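Local coordinates for protein geranyltranstransferase (Agrobacterium tumefaciens, PDB 2H8O) that probably makes farnesyl diphosphate by joining isopentenyl diphosphate to geranyl diphosphate, at residues 57-60 / 61-65; 77-80 / 81-85; 116-119 / 120-123; 257-260 / 261-265. All coordinates share one frame; numbering follows the deposited sequence. Where two conformers were deposited one is given.

In the fold
The four contacts are local, and along the chain they lie in series, with none nested in or crossing another. Interaction 1 is the turn that follows helix 34-57, at the surface. Interaction 2 is the last turn of helix 71-82 and its exit. It touches interaction 1, because R78 reaches the backbone of L58 and V81 packs on the same residue. Interaction 3 lies in helix 104-125, with its centre about 8 Å from that of interaction 2; H118 bonds to G84, and C119 packs against the end of helix 71-82. Interaction 4 lies apart, in helix 241-267. Its nearest atoms are about 7 Å from interaction 3, and it sits across the chain's centre from interaction 1.

Interaction 1: 57-60 / 61-65; sequences LLSG and EARAD
After helix 34-57 ends, L58 leaves helical geometry and the backbone turns through S59 and G60, so that the side chain of R63 can reach back to S59. The side chains then tie the turn together. R63 is bent at its second torsion (chi2 55°), and this brings its guanidinium group over to the first half of the turn. NH2 of R63 donates to two oxygens. One is OG of S59, at 2.8 Å from NH2, tilted somewhat out of the guanidinium plane. The other is the backbone O of E61, at 2.7 Å from NH2, and this one lies close to the plane. NH1 of R63 also bonds to the backbone O of H56. Several bonds therefore fix the rotation of the guanidinium group. The carbonyl O of L57 lies over one of its faces. OG of S59 is also in a bond with H56 O. E61 OE2 is 2.9 Å from S59 OG and 3.5 Å from R63 NH1. It sits above the guanidinium plane, so its link to R63 is one of charge alone. This carboxylate was modelled in two positions, and its part in the contact is doubtful. R69 adds a second arginine here: its NH1 bonds to the carbonyls of L57 and S59. The turn thus places two arginines at the carbonyl end of helix 34-57, where the helix dipole would probably suit positive charge. Beneath it, L58 packs on M77 and V81 of helix 71-82 and on L161 of helix 148-167. Past the turn, A64 and D65 reach R187 and R248 of the second subunit.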
loop_
_atom_site.group_PDB
_atom_site.type_symbol
_atom_site.label_atom_id
_atom_site.label_comp_id
_atom_site.label_asym_id
_atom_site.label_seq_id
_atom_site.Cartn_x
_atom_site.Cartn_y
_atom_site.Cartn_z
ATOM N N LEU A 57 -0.752 -16.314 6.606
ATOM C CA LEU A 57 -0.206 -14.946 6.550
ATOM C C LEU A 57 -0.916 -13.978 7.499
ATOM O O LEU A 57 -0.352 -12.929 7.848
ATOM C CB LEU A 57 -0.261 -14.413 5.118
ATOM C CG LEU A 57 0.609 -15.125 4.082
ATOM C CD1 LEU A 57 0.217 -14.748 2.662
ATOM C CD2 LEU A 57 2.074 -14.783 4.321
ATOM N N LEU A 58 -2.149 -14.321 7.890
ATOM C CA LEU A 58 -2.946 -13.511 8.825
ATOM C C LEU A 58 -2.943 -14.104 10.242
ATOM O O LEU A 58 -3.752 -13.731 11.077
ATOM C CB LEU A 58 -4.373 -13.320 8.287
ATOM C CG LEU A 58 -4.447 -12.524 6.974
ATOM C CD1 LEU A 58 -5.869 -12.573 6.404
ATOM C CD2 LEU A 58 -4.012 -11.072 7.207
ATOM N N SER A 59 -1.984 -14.971 10.543
ATOM C CA SER A 59 -1.904 -15.509 11.896
ATOM C C SER A 59 -1.485 -14.413 12.874
ATOM O O SER A 59 -0.996 -13.354 12.474
ATOM C CB SER A 59 -0.949 -16.696 11.960
ATOM O OG SER A 59 0.377 -16.257 11.789
ATOM N N GLY A 60 -1.682 -14.685 14.157
ATOM C CA GLY A 60 -1.499 -13.679 15.180
ATOM C C GLY A 60 -0.070 -13.422 15.607
ATOM O O GLY A 60 0.194 -12.470 16.332
ATOM N N GLU A 61 0.853 -14.277 15.200
ATOM C CA GLU A 61 2.275 -14.180 15.568
ATOM C C GLU A 61 2.925 -13.016 14.842
ATOM O O GLU A 61 2.777 -12.915 13.617
ATOM C CB GLU A 61 3.016 -15.480 15.187
ATOM C CG GLU A 61 2.358 -16.252 14.023
ATOM C CD GLU A 61 3.273 -17.206 13.284
ATOM O OE1 GLU A 61 4.279 -17.669 13.868
ATOM O OE2 GLU A 61 2.963 -17.506 12.104
ATOM N N ALA A 62 3.649 -12.171 15.564
ATOM C CA ALA A 62 4.392 -11.086 14.944
ATOM C C ALA A 62 5.540 -11.668 14.127
ATOM O O ALA A 62 6.203 -12.613 14.550
ATOM C CB ALA A 62 4.915 -10.125 15.987
ATOM N N ARG A 63 5.744 -11.101 12.946
ATOM C CA ARG A 63 6.865 -11.436 12.098
ATOM C C ARG A 63 8.089 -10.599 12.471
ATOM O O ARG A 63 7.996 -9.630 13.241
ATOM C CB ARG A 63 6.507 -11.202 10.639
ATOM C CG ARG A 63 5.871 -12.397 9.988
ATOM C CD ARG A 63 4.663 -12.907 10.713
ATOM N NE ARG A 63 4.016 -13.938 9.907
ATOM C CZ ARG A 63 2.841 -14.490 10.186
ATOM N NH1 ARG A 63 2.345 -15.405 9.367
ATOM N NH2 ARG A 63 2.159 -14.125 11.259
ATOM N N ALA A 64 9.240 -10.960 11.901
ATOM C CA ALA A 64 10.408 -10.104 12.006
ATOM C C ALA A 64 10.014 -8.678 11.627
ATOM O O ALA A 64 9.288 -8.444 10.650
ATOM C CB ALA A 64 11.552 -10.615 11.094
ATOM N N ASP A 65 10.449 -7.710 12.415
ATOM C CA ASP A 65 10.227 -6.309 12.101
ATOM C C ASP A 65 8.828 -5.786 12.444
ATOM O O ASP A 65 8.531 -4.608 12.205
ATOM C CB ASP A 65 10.506 -6.073 10.606
ATOM C CG ASP A 65 11.226 -4.811 10.357
ATOM O OD1 ASP A 65 11.320 -4.019 11.326
ATOM O OD2 ASP A 65 11.724 -4.635 9.208
#

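Interaction 2: 77-80 / 81-85; sequences MRHG and VLNGG
The imidazole of H79, in the last turn of helix 71-82, and the amide of N83, just past the helix end, meet with their planes 78° apart. This C-terminal end of the helix leads into the glycine pair that opens the G-G-K-R-L-R-P motif of polyprenyl synthetases. In relatives the lysine and the second arginine of this motif bind the diphosphate of isopentenyl diphosphate. The amide lies over one face of the ring, with N83 ND2 4.1 Å above the plane and offset toward the rim. N83 OD1 is 3.3 Å from H79 NE2, but the angle is too poor for a hydrogen bond. NE2 bonds instead to the carbonyl O of P140. V142, K145 and F146 also pack on the H79 side chain, and Q139 touches both H79 and N83. H79 has CG turned away from its backbone N (chi1 -169°), which swings the ring toward N83. The backbone keeps its helical bonds to the end. V81 N donates to M77 O at 3.0 Å, L82 N to R78 O at 2.8 Å and N83 N to H79 O at 3.1 Å. M77 and V81 face helix 148-167, and M77 also packs on I191 of the second subunit. At G85 phi becomes positive (106°), a value that suits glycine. V81 O is gripped twice: it accepts from R87 NH2 and, at 3.1 Å, from G84 N.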
loop_
_atom_site.group_PDB
_atom_site.type_symbol
_atom_site.label_atom_id
_atom_site.label_comp_id
_atom_site.label_asym_id
_atom_site.label_seq_id
_atom_site.Cartn_x
_atom_site.Cartn_y
_atom_site.Cartn_z
ATOM N N MET A 77 -9.285 -7.714 9.435
ATOM C CA MET A 77 -8.596 -8.094 8.200
ATOM C C MET A 77 -9.063 -9.479 7.742
ATOM O O MET A 77 -9.372 -9.666 6.576
ATOM C CB MET A 77 -7.065 -8.073 8.360
ATOM C CG MET A 77 -6.463 -6.692 8.698
ATOM S SD MET A 77 -4.693 -6.718 9.252
ATOM C CE MET A 77 -3.887 -7.197 7.694
ATOM N N ARG A 78 -9.074 -10.456 8.648
ATOM C CA ARG A 78 -9.549 -11.790 8.311
ATOM C C ARG A 78 -10.992 -11.775 7.810
ATOM O O ARG A 78 -11.337 -12.492 6.854
ATOM C CB ARG A 78 -9.440 -12.716 9.506
ATOM C CG ARG A 78 -8.032 -13.055 9.955
ATOM C CD ARG A 78 -8.082 -13.844 11.251
ATOM N NE ARG A 78 -6.744 -14.073 11.788
ATOM C CZ ARG A 78 -6.430 -14.094 13.078
ATOM N NH1 ARG A 78 -5.174 -14.321 13.440
ATOM N NH2 ARG A 78 -7.363 -13.913 14.022
ATOM N N HIS A 79 -11.833 -10.959 8.444
ATOM C CA HIS A 79 -13.228 -10.841 8.035
ATOM C C HIS A 79 -13.303 -10.300 6.606
ATOM O O HIS A 79 -14.081 -10.783 5.782
ATOM C CB HIS A 79 -14.028 -9.953 8.991
ATOM C CG HIS A 79 -15.509 -10.028 8.762
ATOM N ND1 HIS A 79 -16.262 -11.119 9.139
ATOM C CD2 HIS A 79 -16.364 -9.174 8.147
ATOM C CE1 HIS A 79 -17.523 -10.919 8.793
ATOM N NE2 HIS A 79 -17.613 -9.743 8.198
ATOM N N GLY A 80 -12.477 -9.303 6.310
ATOM C CA GLY A 80 -12.436 -8.718 4.978
ATOM C C GLY A 80 -12.040 -9.736 3.927
ATOM O O GLY A 80 -12.598 -9.778 2.829
ATOM N N VAL A 81 -11.075 -10.581 4.271
ATOM C CA VAL A 81 -10.629 -11.650 3.370
ATOM C C VAL A 81 -11.692 -12.758 3.240
ATOM O O VAL A 81 -11.955 -13.241 2.143
ATOM C CB VAL A 81 -9.263 -12.202 3.793
ATOM C CG1 VAL A 81 -8.863 -13.407 2.967
ATOM C CG2 VAL A 81 -8.186 -11.126 3.649
ATOM N N LEU A 82 -12.325 -13.127 4.339
ATOM C CA LEU A 82 -13.407 -14.119 4.318
ATOM C C LEU A 82 -14.506 -13.760 3.323
ATOM O O LEU A 82 -15.013 -14.634 2.612
ATOM C CB LEU A 82 -14.025 -14.249 5.718
ATOM C CG LEU A 82 -15.049 -15.373 5.831
ATOM C CD1 LEU A 82 -14.344 -16.705 5.735
ATOM C CD2 LEU A 82 -15.787 -15.219 7.149
ATOM N N ASN A 83 -14.843 -12.471 3.258
ATOM C CA ASN A 83 -15.923 -11.944 2.397
ATOM C C ASN A 83 -15.539 -11.648 0.950
ATOM O O ASN A 83 -16.354 -11.081 0.210
ATOM C CB ASN A 83 -16.430 -10.597 2.942
ATOM C CG ASN A 83 -17.199 -10.710 4.240
ATOM O OD1 ASN A 83 -17.382 -9.691 4.938
ATOM N ND2 ASN A 83 -17.671 -11.909 4.574
ATOM N N GLY A 84 -14.308 -11.976 0.556
ATOM C CA GLY A 84 -13.738 -11.523 -0.708
ATOM C C GLY A 84 -14.209 -12.161 -1.990
ATOM O O GLY A 84 -13.944 -11.621 -3.086
ATOM N N GLY A 85 -14.902 -13.296 -1.873
ATOM C CA GLY A 85 -15.479 -13.966 -3.039
ATOM C C GLY A 85 -14.764 -15.228 -3.476
ATOM O O GLY A 85 -14.142 -15.915 -2.677
#

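Interaction 3: 116-119 / 120-123; sequences CLHC and YSLV
Helix 104-125 runs into the first aspartate-rich motif of the polyprenyl synthetases, and H118, S121 and L122 meet on one side of its last turns. S121 places OG between its backbone N and carbonyl carbon (chi1 78°). From there OG donates to the carbonyl O of H118 at 2.6 Å, a short bond. The same O also takes a weak bond from L122 N. A water joins the side chains of H118 and S121. It lies in the plane of the H118 ring at its edge, 2.7 Å from ND1, and donates to S121 OG at 2.9 Å. The other ring nitrogen, NE2, bonds to G84 O at the exit of helix 71-82. Both nitrogens of H118 therefore have partners, which hold the ring's rotation. L122 comes over one face of that ring: CG sits 4.1 Å above the plane, toward the rim, and CD1 is 3.7 Å from NE2. On another side of the helix L117 and Y120 lie side by side, pointing the same way. L117 CG is 3.9 Å from Y120 CD2. Y120 CD2 also comes within 3.0 Å of L117 O. The first torsion of Y120 (115°) is away from the usual staggered values, which suggests some strain. Its ring packs on M194, L158 and L159, meets H124 edge-to-face, and touches D156 of the second subunit. Y120 stands five places before the motif's first aspartate. In relatives a bulky side chain there limits the length of the product, so Y120 probably does the same in this all-helical prenyl synthase fold.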
loop_
_atom_site.group_PDB
_atom_site.type_symbol
_atom_site.label_atom_id
_atom_site.label_comp_id
_atom_site.label_asym_id
_atom_site.label_seq_id
_atom_site.Cartn_x
_atom_site.Cartn_y
_atom_site.Cartn_z
ATOM N N CYS A 116 -5.279 -10.109 -1.104
ATOM C CA CYS A 116 -5.317 -9.157 0.002
ATOM C C CYS A 116 -5.678 -7.777 -0.531
ATOM O O CYS A 116 -6.481 -7.071 0.044
ATOM C CB CYS A 116 -3.979 -9.057 0.723
ATOM S SG CYS A 116 -3.670 -10.420 1.841
ATOM N N LEU A 117 -5.065 -7.394 -1.657
ATOM C CA LEU A 117 -5.338 -6.073 -2.233
ATOM C C LEU A 117 -6.799 -6.004 -2.723
ATOM O O LEU A 117 -7.512 -5.032 -2.450
ATOM C CB LEU A 117 -4.311 -5.759 -3.328
ATOM C CG LEU A 117 -4.221 -4.265 -3.706
ATOM C CD1 LEU A 117 -2.815 -3.858 -4.169
ATOM C CD2 LEU A 117 -5.296 -3.917 -4.696
ATOM N N HIS A 118 -7.228 -7.010 -3.478
ATOM C CA HIS A 118 -8.630 -7.052 -3.874
ATOM C C HIS A 118 -9.566 -6.874 -2.662
ATOM O O HIS A 118 -10.501 -6.082 -2.684
ATOM C CB HIS A 118 -8.932 -8.370 -4.616
ATOM C CG HIS A 118 -10.388 -8.606 -4.847
ATOM N ND1 HIS A 118 -11.170 -7.768 -5.623
ATOM C CD2 HIS A 118 -11.205 -9.590 -4.400
ATOM C CE1 HIS A 118 -12.409 -8.235 -5.638
ATOM N NE2 HIS A 118 -12.457 -9.335 -4.899
ATOM N N CYS A 119 -9.313 -7.616 -1.596
ATOM C CA CYS A 119 -10.174 -7.566 -0.435
ATOM C C CYS A 119 -10.123 -6.213 0.270
ATOM O O CYS A 119 -11.141 -5.749 0.776
ATOM C CB CYS A 119 -9.865 -8.695 0.530
ATOM S SG CYS A 119 -10.287 -10.334 -0.142
ATOM N N TYR A 120 -8.963 -5.556 0.287
ATOM C CA TYR A 120 -8.883 -4.227 0.893
ATOM C C TYR A 120 -9.826 -3.301 0.150
ATOM O O TYR A 120 -10.500 -2.454 0.754
ATOM C CB TYR A 120 -7.442 -3.662 0.886
ATOM C CG TYR A 120 -7.231 -2.410 0.017
ATOM C CD1 TYR A 120 -7.688 -1.165 0.422
ATOM C CD2 TYR A 120 -6.522 -2.492 -1.176
ATOM C CE1 TYR A 120 -7.505 -0.034 -0.353
ATOM C CE2 TYR A 120 -6.331 -1.377 -1.960
ATOM C CZ TYR A 120 -6.807 -0.144 -1.546
ATOM O OH TYR A 120 -6.630 1.016 -2.303
ATOM N N SER A 121 -9.843 -3.422 -1.181
ATOM C CA SER A 121 -10.632 -2.501 -1.984
ATOM C C SER A 121 -12.120 -2.628 -1.641
ATOM O O SER A 121 -12.843 -1.629 -1.636
ATOM C CB SER A 121 -10.358 -2.716 -3.469
ATOM O OG SER A 121 -11.023 -3.848 -4.006
ATOM N N LEU A 122 -12.563 -3.841 -1.313
ATOM C CA LEU A 122 -13.971 -4.080 -0.993
ATOM C C LEU A 122 -14.294 -3.493 0.382
ATOM O O LEU A 122 -15.344 -2.879 0.571
ATOM C CB LEU A 122 -14.280 -5.570 -0.989
ATOM C CG LEU A 122 -13.928 -6.376 -2.231
ATOM C CD1 LEU A 122 -14.234 -7.862 -2.014
ATOM C CD2 LEU A 122 -14.618 -5.839 -3.475
ATOM N N VAL A 123 -13.396 -3.686 1.342
ATOM C CA VAL A 123 -13.575 -3.140 2.686
ATOM C C VAL A 123 -13.759 -1.628 2.647
ATOM O O VAL A 123 -14.674 -1.077 3.264
ATOM C CB VAL A 123 -12.385 -3.498 3.601
ATOM C CG1 VAL A 123 -12.497 -2.793 4.998
ATOM C CG2 VAL A 123 -12.306 -5.008 3.758
HETATM O O HOH W 1 -11.038 -5.186 -6.531
#

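Interaction 4: 257-260 / 261-265; sequences SFQL and ADDLL
The amide of Q259 and the carboxylate of D263 meet obliquely, one helical turn apart, with their planes at 49°. Q259 first runs with CG opposite its backbone N, then bends at chi2 (62°), and this lays the amide along the helix toward D263. NE2 donates to OD2 of D263 at 2.9 Å, and the bond is nearly straight (171°). OD2 lies in the plane of the amide. Seen from the carboxylate, the donor comes on the syn side but well out of plane. The other end of the amide is held too, since OE1 bonds to OG1 of T222. Q259 is thus fixed at both polar atoms, and it probably sets the position of D263. D262 behaves differently. Its carboxylate leads away from Q259 and the preceding turn, and of its side chain only CB touches that turn, 3.4 Å from F258 O. The backbone beneath is regular: A261 N donates to S257 O at 2.9 Å, and D263 N to Q259 O at 3.0 Å. F258, Q259, D262 and D263 belong to the F-Q-x-x-D-D sequence that opens the second aspartate-rich motif. In related synthases the first of these aspartates, the counterpart of D262, binds one of the magnesium ions that hold the allylic diphosphate. In the fold, Q259 and D263 both pack on Q218 of helix 211-237. F258 reaches L226 of that helix and L88 and R89 of helix 88-99. S257 and L260 rest on L302 of helix 295-312, and L264 touches A298 of that helix and V290 of helix 289-293.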
loop_
_atom_site.group_PDB
_atom_site.type_symbol
_atom_site.label_atom_id
_atom_site.label_comp_id
_atom_site.label_asym_id
_atom_site.label_seq_id
_atom_site.Cartn_x
_atom_site.Cartn_y
_atom_site.Cartn_z
ATOM N N SER A 257 -14.229 -8.938 -20.620
ATOM C CA SER A 257 -15.314 -9.902 -20.557
ATOM C C SER A 257 -15.978 -9.923 -19.175
ATOM O O SER A 257 -17.207 -10.016 -19.066
ATOM C CB SER A 257 -14.805 -11.304 -20.915
ATOM O OG SER A 257 -14.440 -11.364 -22.290
ATOM N N PHE A 258 -15.156 -9.846 -18.137
ATOM C CA PHE A 258 -15.633 -9.825 -16.751
ATOM C C PHE A 258 -16.626 -8.690 -16.534
ATOM O O PHE A 258 -17.703 -8.889 -15.983
ATOM C CB PHE A 258 -14.428 -9.708 -15.822
ATOM C CG PHE A 258 -14.766 -9.633 -14.353
ATOM C CD1 PHE A 258 -14.720 -10.771 -13.560
ATOM C CD2 PHE A 258 -15.089 -8.415 -13.771
ATOM C CE1 PHE A 258 -15.007 -10.698 -12.210
ATOM C CE2 PHE A 258 -15.378 -8.329 -12.435
ATOM C CZ PHE A 258 -15.341 -9.467 -11.646
ATOM N N GLN A 259 -16.267 -7.508 -17.024
ATOM C CA GLN A 259 -17.106 -6.319 -16.871
ATOM C C GLN A 259 -18.429 -6.443 -17.634
ATOM O O GLN A 259 -19.498 -6.195 -17.070
ATOM C CB GLN A 259 -16.331 -5.085 -17.354
ATOM C CG GLN A 259 -17.054 -3.765 -17.148
ATOM C CD GLN A 259 -17.299 -3.491 -15.686
ATOM O OE1 GLN A 259 -16.375 -3.588 -14.865
ATOM N NE2 GLN A 259 -18.547 -3.169 -15.330
ATOM N N LEU A 260 -18.361 -6.819 -18.912
ATOM C CA LEU A 260 -19.559 -6.979 -19.746
ATOM C C LEU A 260 -20.509 -8.030 -19.189
ATOM O O LEU A 260 -21.702 -7.793 -19.071
ATOM C CB LEU A 260 -19.190 -7.389 -21.166
ATOM C CG LEU A 260 -18.944 -6.339 -22.234
ATOM C CD1 LEU A 260 -18.651 -7.034 -23.539
ATOM C CD2 LEU A 260 -20.146 -5.410 -22.377
ATOM N N ALA A 261 -19.971 -9.199 -18.854
ATOM C CA ALA A 261 -20.795 -10.286 -18.330
ATOM C C ALA A 261 -21.537 -9.822 -17.088
ATOM O O ALA A 261 -22.722 -10.128 -16.924
ATOM C CB ALA A 261 -19.940 -11.532 -18.015
ATOM N N ASP A 262 -20.845 -9.075 -16.233
ATOM C CA ASP A 262 -21.424 -8.601 -14.979
ATOM C C ASP A 262 -22.541 -7.602 -15.241
ATOM O O ASP A 262 -23.613 -7.688 -14.632
ATOM C CB ASP A 262 -20.363 -7.971 -14.073
ATOM C CG ASP A 262 -20.764 -8.004 -12.611
ATOM O OD1 ASP A 262 -20.943 -9.125 -12.080
ATOM O OD2 ASP A 262 -20.907 -6.923 -11.998
ATOM N N ASP A 263 -22.297 -6.661 -16.155
ATOM C CA ASP A 263 -23.302 -5.662 -16.489
ATOM C C ASP A 263 -24.500 -6.295 -17.201
ATOM O O ASP A 263 -25.625 -5.853 -17.007
ATOM C CB ASP A 263 -22.697 -4.522 -17.321
ATOM C CG ASP A 263 -21.727 -3.663 -16.520
ATOM O OD1 ASP A 263 -21.883 -3.561 -15.281
ATOM O OD2 ASP A 263 -20.803 -3.086 -17.130
ATOM N N LEU A 264 -24.259 -7.331 -18.006
ATOM C CA LEU A 264 -25.346 -8.109 -18.624
ATOM C C LEU A 264 -26.189 -8.841 -17.574
ATOM O O LEU A 264 -27.419 -8.804 -17.635
ATOM C CB LEU A 264 -24.807 -9.147 -19.618
ATOM C CG LEU A 264 -24.620 -8.773 -21.086
ATOM C CD1 LEU A 264 -25.909 -8.168 -21.694
ATOM C CD2 LEU A 264 -23.474 -7.821 -21.257
ATOM N N LEU A 265 -25.526 -9.526 -16.645
ATOM C CA LEU A 265 -26.210 -10.227 -15.547
ATOM C C LEU A 265 -27.168 -9.290 -14.831
ATOM O O LEU A 265 -28.347 -9.602 -14.674
ATOM C CB LEU A 265 -25.217 -10.783 -14.516
ATOM C CG LEU A 265 -24.541 -12.128 -14.777
ATOM C CD1 LEU A 265 -23.618 -12.483 -13.602
ATOM C CD2 LEU A 265 -25.579 -13.222 -15.004
#